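Local coordinates for putative phosphatase (Bacteroides thetaiotaomicron, PDB 3KYA), which is a putative phosphatase of unproven activity that binds zinc and joins an IPT/TIG domain to a larger body of antiparallel beta sheets, at residues V18-F23 and L34-E39; P25-A30 and S100-M105; V412-G417 and D436-A441. All blocks are in the same frame, centred on the assembly; numbering follows the deposited sequence.

The three contacts follow one another from the IPT/TIG domain into the larger body of the protein. Contacts 1 and 2 share strand 19-28, which pairs with strand 33-39 in contact 1 and with strand 100-101 in contact 2, all in one mixed sheet; their segments alternate along the chain, and Leu34 packs on Pro25 between them. Contact 3 comes wholly later in sequence. Contact 2 has its centre about 18 Å from those of both others, whereas the centres of contacts 1 and 3 are about 33 Å apart. Met105, which ends contact 2, packs on Tyr415 and Leu437 of contact 3, so contact 2 marks the junction where the small domain passes into the remaining sheets.

Contact 1 (V18-F23 and L34-E39); sequences VAISDF and LLIYGE. With ZN (zinc ion), chain B.
Tyr37 faces two residues of the opposite strand, Ser21 and Asp22, in a classic beta bulge. Its carbonyl O accepts from Ser21 N at 2.8 Å, and its own N donates to Asp22 O at the same 2.8 Å, so a single residue answers a donor and an acceptor from neighbouring positions. On the far side of the bulge Ala19 and Glu39 form an ordinary antiparallel hydrogen-bonded pair: Glu39 N reaches Ala19 O at 2.9 Å, and Ala19 N reaches Glu39 O in a longer bond of 3.2 Å. Between this pair and the bulge, Gly38 lies opposite Ile20 in a non-hydrogen-bonded pair; a beta carbon there would collide with the carbonyl O of Ala19.

The carboxylate of Asp22 is used on both oxygens. With CG anti to the backbone N (chi1 -160°), it reaches out from the face it shares with Tyr37, where OD2 binds the zinc ion at 2.2 Å, with one further ligand atom from outside the two segments. OD1 accepts the next backbone amide, Phe23 N, from above the carboxylate plane at 2.8 Å and also forms a salt bridge with Lys26, whose NZ is shared with the carbonyl of Phe23. Metal and lysine together would be expected to favour an ionised carboxylate.

The other face of the hairpin is apolar. CG2 of Ile20 meets CG2 of Ile36 at 3.7 Å, and CD1 of Leu34 approaches the Phe23 ring at CD1. Ile20 and Phe23 also pack on strand 80-84, while strand 33-39 is hydrogen-bonded along its other edge to strand 66-70; Asp340 of the second subunit packs on Tyr37.

Contact 2 (P25-A30 and S100-M105); sequences PKEGGA and SYEKKM
Lys26 opens a short parallel pairing with the strand at Ser100, its carbonyl O receiving Ser100 N at 2.9 Å in the carbonyl plane. At Glu27 the side chains take over: its CB lies against Ser100 CB at 3.8 Å, and its CG touches Glu102 OE2, while the two carboxylates end farther apart. Gly28 is bonded through both its backbone N and its O, giving its N to Ser100 O at 3.1 Å and accepting Glu102 N at its O at 2.8 Å. The extended Glu102 side chain runs alongside this glycine, OE1 coming within 3.5 Å of Gly28 CA. Gly29 sits so near the Lys104 chain that a beta carbon would strike Lys104 CE. At Ala30 the main chain is gripped twice. A water accepts from Ala30 N and donates to Glu102 O, and Lys104, extended beyond CG, sets NZ on a lone pair of Ala30 O at 2.8 Å. A methionine in place of Lys104 would probably leave the Ala30 carbonyl without this donor, with the water between Ala30 N and Glu102 O as the remaining polar link described at this end.

Strand 100-101 is the last of the IPT/TIG sheet, beside strand 19-28. Tyr101 sets its ring edge-to-face with Phe76 and bonds through its OH to Glu474 and Gly74; Glu474, just beyond strand 467-473, also takes Lys104 N, and Met105 then packs on that strand.

Contact 3 (V412-G417 and D436-A441); sequences VSTYAG and DLREVA. With EDO (1,2-ethanediol), chain C.
Leu437 holds Tyr415, Ala416 and Gly417 through both backbone and side chain. Gly417 N donates to Leu437 O at 2.8 Å, approaching nearly along the C=O axis, while the CD1 methyl lies over one face of the Tyr415 ring, 3.9 Å from its centroid, in a CH-pi contact displaced from the ring centre. The other methyl, CD2, faces Ala416 CB. Arg438 returns the bond from the side of the loop: its chain bends at chi2 and chi3 (-76° and -75°), bringing NH1 to Gly417 O at 2.8 Å, in the carbonyl plane but tilted from the guanidinium plane. Thr414 CG2 rests on one face of that guanidinium, 3.3 Å from NE. This describes one of two conformers modelled for the arginine.

Behind these contacts stands Asp436. Its OD1 accepts Arg438 N at 3.2 Å and Glu439 N at 3.0 Å from opposite faces of the carboxylate plane, forming an Asx turn that shapes the loop; its carbonyl O takes the amides of Val440 and Ala441. OD2 holds a 1,2-ethanediol, probably from the crystallisation liquor. On the other segment, a classic beta bulge places Tyr415 and Ala416 both opposite Val403, and Thr414 OG1 is bonded to Tyr361 and Asp363. Tyr415 and Leu437 pack together on Met105 and Ile471.

Gly417 thus gives its N-H to a backbone carbonyl and, in the arginine conformer described, takes a charged side chain at its C=O; its backbone angles call for glycine. The two amides on OD1 would probably stabilise the ionised form of Asp436, tying the shape of the loop to that carboxylate.

Contact 1 (V18-F23 and L34-E39)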
loop_
_atom_site.group_PDB
_atom_site.type_symbol
_atom_site.label_atom_id
_atom_site.label_comp_id
_atom_site.label_asym_id
_atom_site.label_seq_id
_atom_site.Cartn_x
_atom_site.Cartn_y
_atom_site.Cartn_z
ATOM N N VAL A 18 -0.100 40.653 -14.372
ATOM C CA VAL A 18 0.225 39.249 -14.238
ATOM C C VAL A 18 -1.146 38.595 -14.183
ATOM O O VAL A 18 -2.067 39.127 -13.546
ATOM C CB VAL A 18 1.028 38.939 -12.970
ATOM C CG1 VAL A 18 1.139 37.431 -12.760
ATOM C CG2 VAL A 18 2.402 39.569 -13.051
ATOM N N ALA A 19 -1.302 37.464 -14.861
ATOM C CA ALA A 19 -2.580 36.771 -14.883
ATOM C C ALA A 19 -2.421 35.295 -14.575
ATOM O O ALA A 19 -1.408 34.704 -14.913
ATOM C CB ALA A 19 -3.251 36.949 -16.261
ATOM N N ILE A 20 -3.419 34.729 -13.893
ATOM C CA ILE A 20 -3.532 33.296 -13.663
ATOM C C ILE A 20 -4.801 32.857 -14.395
ATOM O O ILE A 20 -5.886 33.351 -14.085
ATOM C CB ILE A 20 -3.649 32.947 -12.179
ATOM C CG1 ILE A 20 -2.329 33.282 -11.470
ATOM C CG2 ILE A 20 -4.030 31.473 -12.016
ATOM C CD1 ILE A 20 -2.377 33.088 -9.956
ATOM N N SER A 21 -4.665 31.933 -15.345
ATOM C CA SER A 21 -5.806 31.473 -16.147
ATOM C C SER A 21 -6.362 30.116 -15.736
ATOM O O SER A 21 -7.527 29.824 -15.999
ATOM C CB SER A 21 -5.391 31.391 -17.618
ATOM O OG SER A 21 -4.302 30.494 -17.757
ATOM N N ASP A 22 -5.544 29.288 -15.086
ATOM C CA ASP A 22 -5.942 27.931 -14.778
ATOM C C ASP A 22 -4.889 27.311 -13.869
ATOM O O ASP A 22 -3.800 27.846 -13.717
ATOM C CB ASP A 22 -6.011 27.132 -16.094
ATOM C CG ASP A 22 -6.853 25.871 -16.005
ATOM O OD1 ASP A 22 -7.420 25.553 -14.939
ATOM O OD2 ASP A 22 -6.986 25.200 -17.058
ATOM N N PHE A 23 -5.237 26.195 -13.254
ATOM C CA PHE A 23 -4.289 25.433 -12.455
ATOM C C PHE A 23 -4.742 23.990 -12.401
ATOM O O PHE A 23 -5.930 23.692 -12.605
ATOM C CB PHE A 23 -4.083 26.023 -11.039
ATOM C CG PHE A 23 -5.356 26.253 -10.269
ATOM C CD1 PHE A 23 -5.916 25.249 -9.504
ATOM C CD2 PHE A 23 -5.980 27.489 -10.300
ATOM C CE1 PHE A 23 -7.109 25.457 -8.807
ATOM C CE2 PHE A 23 -7.168 27.714 -9.605
ATOM C CZ PHE A 23 -7.729 26.694 -8.845
ATOM N N LEU A 34 1.638 21.515 -7.650
ATOM C CA LEU A 34 0.609 22.292 -8.342
ATOM C C LEU A 34 1.193 23.062 -9.523
ATOM O O LEU A 34 2.230 23.733 -9.402
ATOM C CB LEU A 34 -0.050 23.276 -7.361
ATOM C CG LEU A 34 -1.116 24.228 -7.891
ATOM C CD1 LEU A 34 -2.391 23.446 -8.263
ATOM C CD2 LEU A 34 -1.407 25.308 -6.847
ATOM N N LEU A 35 0.503 22.973 -10.655
ATOM C CA LEU A 35 0.879 23.641 -11.890
ATOM C C LEU A 35 -0.087 24.797 -12.107
ATOM O O LEU A 35 -1.304 24.592 -12.174
ATOM C CB LEU A 35 0.824 22.656 -13.070
ATOM C CG LEU A 35 1.006 23.214 -14.486
ATOM C CD1 LEU A 35 2.318 23.976 -14.640
ATOM C CD2 LEU A 35 0.902 22.107 -15.573
ATOM N N ILE A 36 0.456 26.010 -12.177
ATOM C CA ILE A 36 -0.337 27.216 -12.366
ATOM C C ILE A 36 -0.053 27.815 -13.742
ATOM O O ILE A 36 1.096 28.112 -14.083
ATOM C CB ILE A 36 -0.045 28.277 -11.260
ATOM C CG1 ILE A 36 -0.355 27.732 -9.861
ATOM C CG2 ILE A 36 -0.849 29.560 -11.524
ATOM C CD1 ILE A 36 0.289 28.565 -8.724
ATOM N N TYR A 37 -1.108 27.974 -14.547
ATOM C CA TYR A 37 -1.000 28.582 -15.877
ATOM C C TYR A 37 -1.365 30.057 -15.844
ATOM O O TYR A 37 -2.248 30.480 -15.085
ATOM C CB TYR A 37 -1.956 27.903 -16.864
ATOM C CG TYR A 37 -1.594 26.498 -17.266
ATOM C CD1 TYR A 37 -0.655 26.274 -18.258
ATOM C CD2 TYR A 37 -2.203 25.392 -16.674
ATOM C CE1 TYR A 37 -0.324 24.996 -18.657
ATOM C CE2 TYR A 37 -1.880 24.095 -17.075
ATOM C CZ TYR A 37 -0.936 23.907 -18.070
ATOM O OH TYR A 37 -0.577 22.646 -18.500
ATOM N N GLY A 38 -0.720 30.838 -16.693
ATOM C CA GLY A 38 -0.996 32.264 -16.751
ATOM C C GLY A 38 -0.123 33.040 -17.713
ATOM O O GLY A 38 0.297 32.528 -18.751
ATOM N N GLU A 39 0.145 34.292 -17.362
ATOM C CA GLU A 39 0.945 35.169 -18.198
ATOM C C GLU A 39 1.797 36.097 -17.376
ATOM O O GLU A 39 1.399 36.505 -16.288
ATOM C CB GLU A 39 0.035 36.058 -19.055
ATOM C CG GLU A 39 -0.860 35.312 -20.002
ATOM C CD GLU A 39 -1.777 36.255 -20.771
ATOM O OE1 GLU A 39 -2.575 36.976 -20.127
ATOM O OE2 GLU A 39 -1.702 36.258 -22.016
HETATM ZN ZN ZN B . -6.370 26.000 -19.016
#

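Contact 2 (P25-A30 and S100-M105)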
loop_
_atom_site.group_PDB
_atom_site.type_symbol
_atom_site.label_atom_id
_atom_site.label_comp_id
_atom_site.label_asym_id
_atom_site.label_seq_id
_atom_site.Cartn_x
_atom_site.Cartn_y
_atom_site.Cartn_z
ATOM N N PRO A 25 -3.570 20.083 -10.247
ATOM C CA PRO A 25 -4.980 19.677 -10.091
ATOM C C PRO A 25 -5.845 20.756 -9.430
ATOM O O PRO A 25 -5.321 21.731 -8.897
ATOM C CB PRO A 25 -4.888 18.440 -9.197
ATOM C CG PRO A 25 -3.672 18.680 -8.354
ATOM C CD PRO A 25 -2.695 19.399 -9.277
ATOM N N LYS A 26 -7.165 20.580 -9.476
ATOM C CA LYS A 26 -8.107 21.537 -8.893
ATOM C C LYS A 26 -8.281 21.322 -7.391
ATOM O O LYS A 26 -8.761 22.203 -6.673
ATOM C CB LYS A 26 -9.476 21.427 -9.589
ATOM C CG LYS A 26 -9.454 21.739 -11.099
ATOM C CD LYS A 26 -8.997 23.171 -11.379
ATOM C CE LYS A 26 -9.151 23.563 -12.859
ATOM N NZ LYS A 26 -8.167 22.892 -13.778
ATOM N N GLU A 27 -7.905 20.138 -6.933
ATOM C CA GLU A 27 -8.002 19.758 -5.537
ATOM C C GLU A 27 -6.766 18.953 -5.158
ATOM O O GLU A 27 -6.132 18.325 -6.009
ATOM C CB GLU A 27 -9.264 18.918 -5.280
ATOM C CG GLU A 27 -9.347 17.627 -6.104
ATOM C CD GLU A 27 -9.705 17.854 -7.580
ATOM O OE1 GLU A 27 -10.810 18.384 -7.865
ATOM O OE2 GLU A 27 -8.906 17.462 -8.469
ATOM N N GLY A 28 -6.443 18.947 -3.876
ATOM C CA GLY A 28 -5.290 18.208 -3.378
ATOM C C GLY A 28 -4.932 18.627 -1.965
ATOM O O GLY A 28 -5.535 19.553 -1.418
ATOM N N GLY A 29 -3.955 17.927 -1.389
ATOM C CA GLY A 29 -3.496 18.165 -0.016
ATOM C C GLY A 29 -2.096 18.756 0.046
ATOM O O GLY A 29 -1.464 18.992 -0.982
ATOM N N ALA A 30 -1.626 19.017 1.259
ATOM C CA ALA A 30 -0.280 19.544 1.471
ATOM C C ALA A 30 0.750 18.658 0.784
ATOM O O ALA A 30 0.592 17.452 0.739
ATOM C CB ALA A 30 0.015 19.640 2.960
ATOM N N SER A 100 -9.020 23.614 -4.135
ATOM C CA SER A 100 -9.779 22.893 -3.121
ATOM C C SER A 100 -8.811 22.089 -2.247
ATOM O O SER A 100 -8.350 21.007 -2.631
ATOM C CB SER A 100 -10.841 22.005 -3.759
ATOM O OG SER A 100 -11.592 21.382 -2.743
ATOM N N TYR A 101 -8.493 22.658 -1.083
ATOM C CA TYR A 101 -7.548 22.070 -0.134
ATOM C C TYR A 101 -8.155 20.892 0.615
ATOM O O TYR A 101 -9.192 21.035 1.274
ATOM C CB TYR A 101 -7.065 23.145 0.849
ATOM C CG TYR A 101 -6.070 22.640 1.874
ATOM C CD1 TYR A 101 -4.717 22.492 1.542
ATOM C CD2 TYR A 101 -6.472 22.303 3.165
ATOM C CE1 TYR A 101 -3.795 22.007 2.461
ATOM C CE2 TYR A 101 -5.539 21.820 4.104
ATOM C CZ TYR A 101 -4.209 21.675 3.741
ATOM O OH TYR A 101 -3.277 21.209 4.662
ATOM N N GLU A 102 -7.509 19.731 0.511
ATOM C CA GLU A 102 -7.966 18.519 1.172
ATOM C C GLU A 102 -7.226 18.387 2.512
ATOM O O GLU A 102 -5.998 18.214 2.550
ATOM C CB GLU A 102 -7.705 17.292 0.304
ATOM C CG GLU A 102 -8.468 17.293 -1.024
ATOM C CD GLU A 102 -8.053 16.153 -1.951
ATOM O OE1 GLU A 102 -6.949 15.579 -1.769
ATOM O OE2 GLU A 102 -8.830 15.850 -2.880
ATOM N N LYS A 103 -7.986 18.450 3.598
ATOM C CA LYS A 103 -7.408 18.417 4.936
ATOM C C LYS A 103 -6.844 17.046 5.277
ATOM O O LYS A 103 -7.370 16.023 4.833
ATOM C CB LYS A 103 -8.447 18.831 5.981
ATOM C CG LYS A 103 -8.927 20.267 5.809
ATOM C CD LYS A 103 -9.784 20.735 6.979
ATOM C CE LYS A 103 -11.139 20.071 7.008
ATOM N NZ LYS A 103 -11.967 20.468 5.832
ATOM N N LYS A 104 -5.787 17.043 6.085
ATOM C CA LYS A 104 -5.151 15.809 6.538
ATOM C C LYS A 104 -5.105 15.688 8.059
ATOM O O LYS A 104 -5.211 16.674 8.786
ATOM C CB LYS A 104 -3.710 15.731 6.003
ATOM C CG LYS A 104 -3.612 15.452 4.513
ATOM C CD LYS A 104 -2.159 15.491 4.025
ATOM C CE LYS A 104 -2.068 15.113 2.555
ATOM N NZ LYS A 104 -0.676 15.308 2.029
HETATM N N MSE A 105 -4.939 14.456 8.523
HETATM C CA MSE A 105 -4.708 14.196 9.933
HETATM C C MSE A 105 -3.357 14.832 10.304
HETATM O O MSE A 105 -2.404 14.841 9.496
HETATM C CB MSE A 105 -4.685 12.691 10.208
HETATM C CG MSE A 105 -5.998 11.985 9.931
HETATM SE SE MSE A 105 -7.293 12.313 11.329
HETATM C CE MSE A 105 -6.897 10.866 12.557
HETATM O O HOH W 1 -3.476 18.573 3.463
#

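Contact 3 (V412-G417 and D436-A441)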
loop_
_atom_site.group_PDB
_atom_site.type_symbol
_atom_site.label_atom_id
_atom_site.label_comp_id
_atom_site.label_asym_id
_atom_site.label_seq_id
_atom_site.Cartn_x
_atom_site.Cartn_y
_atom_site.Cartn_z
ATOM N N VAL A 412 2.829 -4.426 7.976
ATOM C CA VAL A 412 3.152 -3.403 8.954
ATOM C C VAL A 412 3.732 -2.171 8.260
ATOM O O VAL A 412 4.652 -2.272 7.446
ATOM C CB VAL A 412 4.145 -3.903 10.014
ATOM C CG1 VAL A 412 4.344 -2.828 11.124
ATOM C CG2 VAL A 412 3.665 -5.230 10.618
ATOM N N SER A 413 3.180 -1.007 8.604
ATOM C CA SER A 413 3.642 0.274 8.075
ATOM C C SER A 413 3.803 1.287 9.223
ATOM O O SER A 413 3.527 0.967 10.389
ATOM C CB SER A 413 2.666 0.800 7.023
ATOM O OG SER A 413 1.377 0.993 7.570
ATOM N N THR A 414 4.285 2.482 8.893
ATOM C CA THR A 414 4.457 3.537 9.879
ATOM C C THR A 414 3.403 4.586 9.577
ATOM O O THR A 414 3.352 5.113 8.461
ATOM C CB THR A 414 5.869 4.126 9.857
ATOM O OG1 THR A 414 6.810 3.097 10.187
ATOM C CG2 THR A 414 6.005 5.249 10.882
ATOM N N TYR A 415 2.553 4.873 10.566
ATOM C CA TYR A 415 1.428 5.802 10.396
ATOM C C TYR A 415 1.755 7.240 10.756
ATOM O O TYR A 415 1.396 8.169 10.012
ATOM C CB TYR A 415 0.236 5.323 11.241
ATOM C CG TYR A 415 -0.970 6.249 11.247
ATOM C CD1 TYR A 415 -1.684 6.509 10.075
ATOM C CD2 TYR A 415 -1.416 6.830 12.431
ATOM C CE1 TYR A 415 -2.804 7.347 10.087
ATOM C CE2 TYR A 415 -2.524 7.659 12.448
ATOM C CZ TYR A 415 -3.213 7.912 11.278
ATOM O OH TYR A 415 -4.318 8.743 11.297
ATOM N N ALA A 416 2.441 7.424 11.886
ATOM C CA ALA A 416 2.744 8.753 12.393
ATOM C C ALA A 416 4.030 8.745 13.199
ATOM O O ALA A 416 4.283 7.824 13.991
ATOM C CB ALA A 416 1.568 9.268 13.254
ATOM N N GLY A 417 4.831 9.784 13.000
ATOM C CA GLY A 417 6.094 9.953 13.707
ATOM C C GLY A 417 7.297 9.831 12.794
ATOM O O GLY A 417 7.153 9.559 11.588
ATOM N N ASP A 436 2.383 17.415 10.173
ATOM C CA ASP A 436 2.255 16.357 9.180
ATOM C C ASP A 436 2.751 15.022 9.721
ATOM O O ASP A 436 3.868 14.934 10.230
ATOM C CB ASP A 436 2.975 16.761 7.882
ATOM C CG ASP A 436 2.745 15.775 6.762
ATOM O OD1 ASP A 436 3.305 14.666 6.824
ATOM O OD2 ASP A 436 2.041 16.127 5.797
ATOM N N LEU A 437 1.909 13.998 9.600
ATOM C CA LEU A 437 2.180 12.664 10.174
ATOM C C LEU A 437 3.568 12.047 9.898
ATOM O O LEU A 437 4.172 11.490 10.828
ATOM C CB LEU A 437 1.104 11.649 9.745
ATOM C CG LEU A 437 -0.369 11.911 10.091
ATOM C CD1 LEU A 437 -1.195 10.651 9.896
ATOM C CD2 LEU A 437 -0.571 12.430 11.525
ATOM N N ARG A 438 4.068 12.143 8.655
ATOM C CA ARG A 438 5.367 11.520 8.342
ATOM C C ARG A 438 6.442 12.485 7.834
ATOM O O ARG A 438 7.611 12.110 7.762
ATOM C CB ARG A 438 5.164 10.347 7.372
ATOM C CG ARG A 438 4.259 9.236 7.926
ATOM C CD ARG A 438 4.932 8.332 8.967
ATOM N NE ARG A 438 5.862 7.399 8.330
ATOM C CZ ARG A 438 7.184 7.456 8.425
ATOM N NH1 ARG A 438 7.772 8.373 9.175
ATOM N NH2 ARG A 438 7.915 6.567 7.781
ATOM N N GLU A 439 6.079 13.724 7.508
ATOM C CA GLU A 439 7.075 14.708 7.076
ATOM C C GLU A 439 7.623 15.584 8.188
ATOM O O GLU A 439 8.739 16.078 8.074
ATOM C CB GLU A 439 6.505 15.636 5.982
ATOM C CG GLU A 439 6.301 14.958 4.665
ATOM C CD GLU A 439 7.571 14.258 4.166
ATOM O OE1 GLU A 439 8.663 14.847 4.190
ATOM O OE2 GLU A 439 7.460 13.095 3.775
ATOM N N VAL A 440 6.845 15.791 9.253
ATOM C CA VAL A 440 7.245 16.713 10.316
ATOM C C VAL A 440 7.108 16.151 11.744
ATOM O O VAL A 440 8.047 16.258 12.541
ATOM C CB VAL A 440 6.422 18.043 10.218
ATOM C CG1 VAL A 440 6.764 18.984 11.371
ATOM C CG2 VAL A 440 6.644 18.755 8.843
ATOM N N ALA A 441 5.932 15.601 12.066
ATOM C CA ALA A 441 5.632 15.140 13.430
ATOM C C ALA A 441 6.629 14.114 14.010
ATOM O O ALA A 441 7.088 13.196 13.304
ATOM C CB ALA A 441 4.214 14.565 13.489
HETATM C C1 EDO C . -1.536 19.002 6.919
HETATM O O1 EDO C . -1.246 20.336 7.354
HETATM C C2 EDO C . -0.300 18.125 7.029
HETATM O O2 EDO C . 0.660 18.518 6.044
#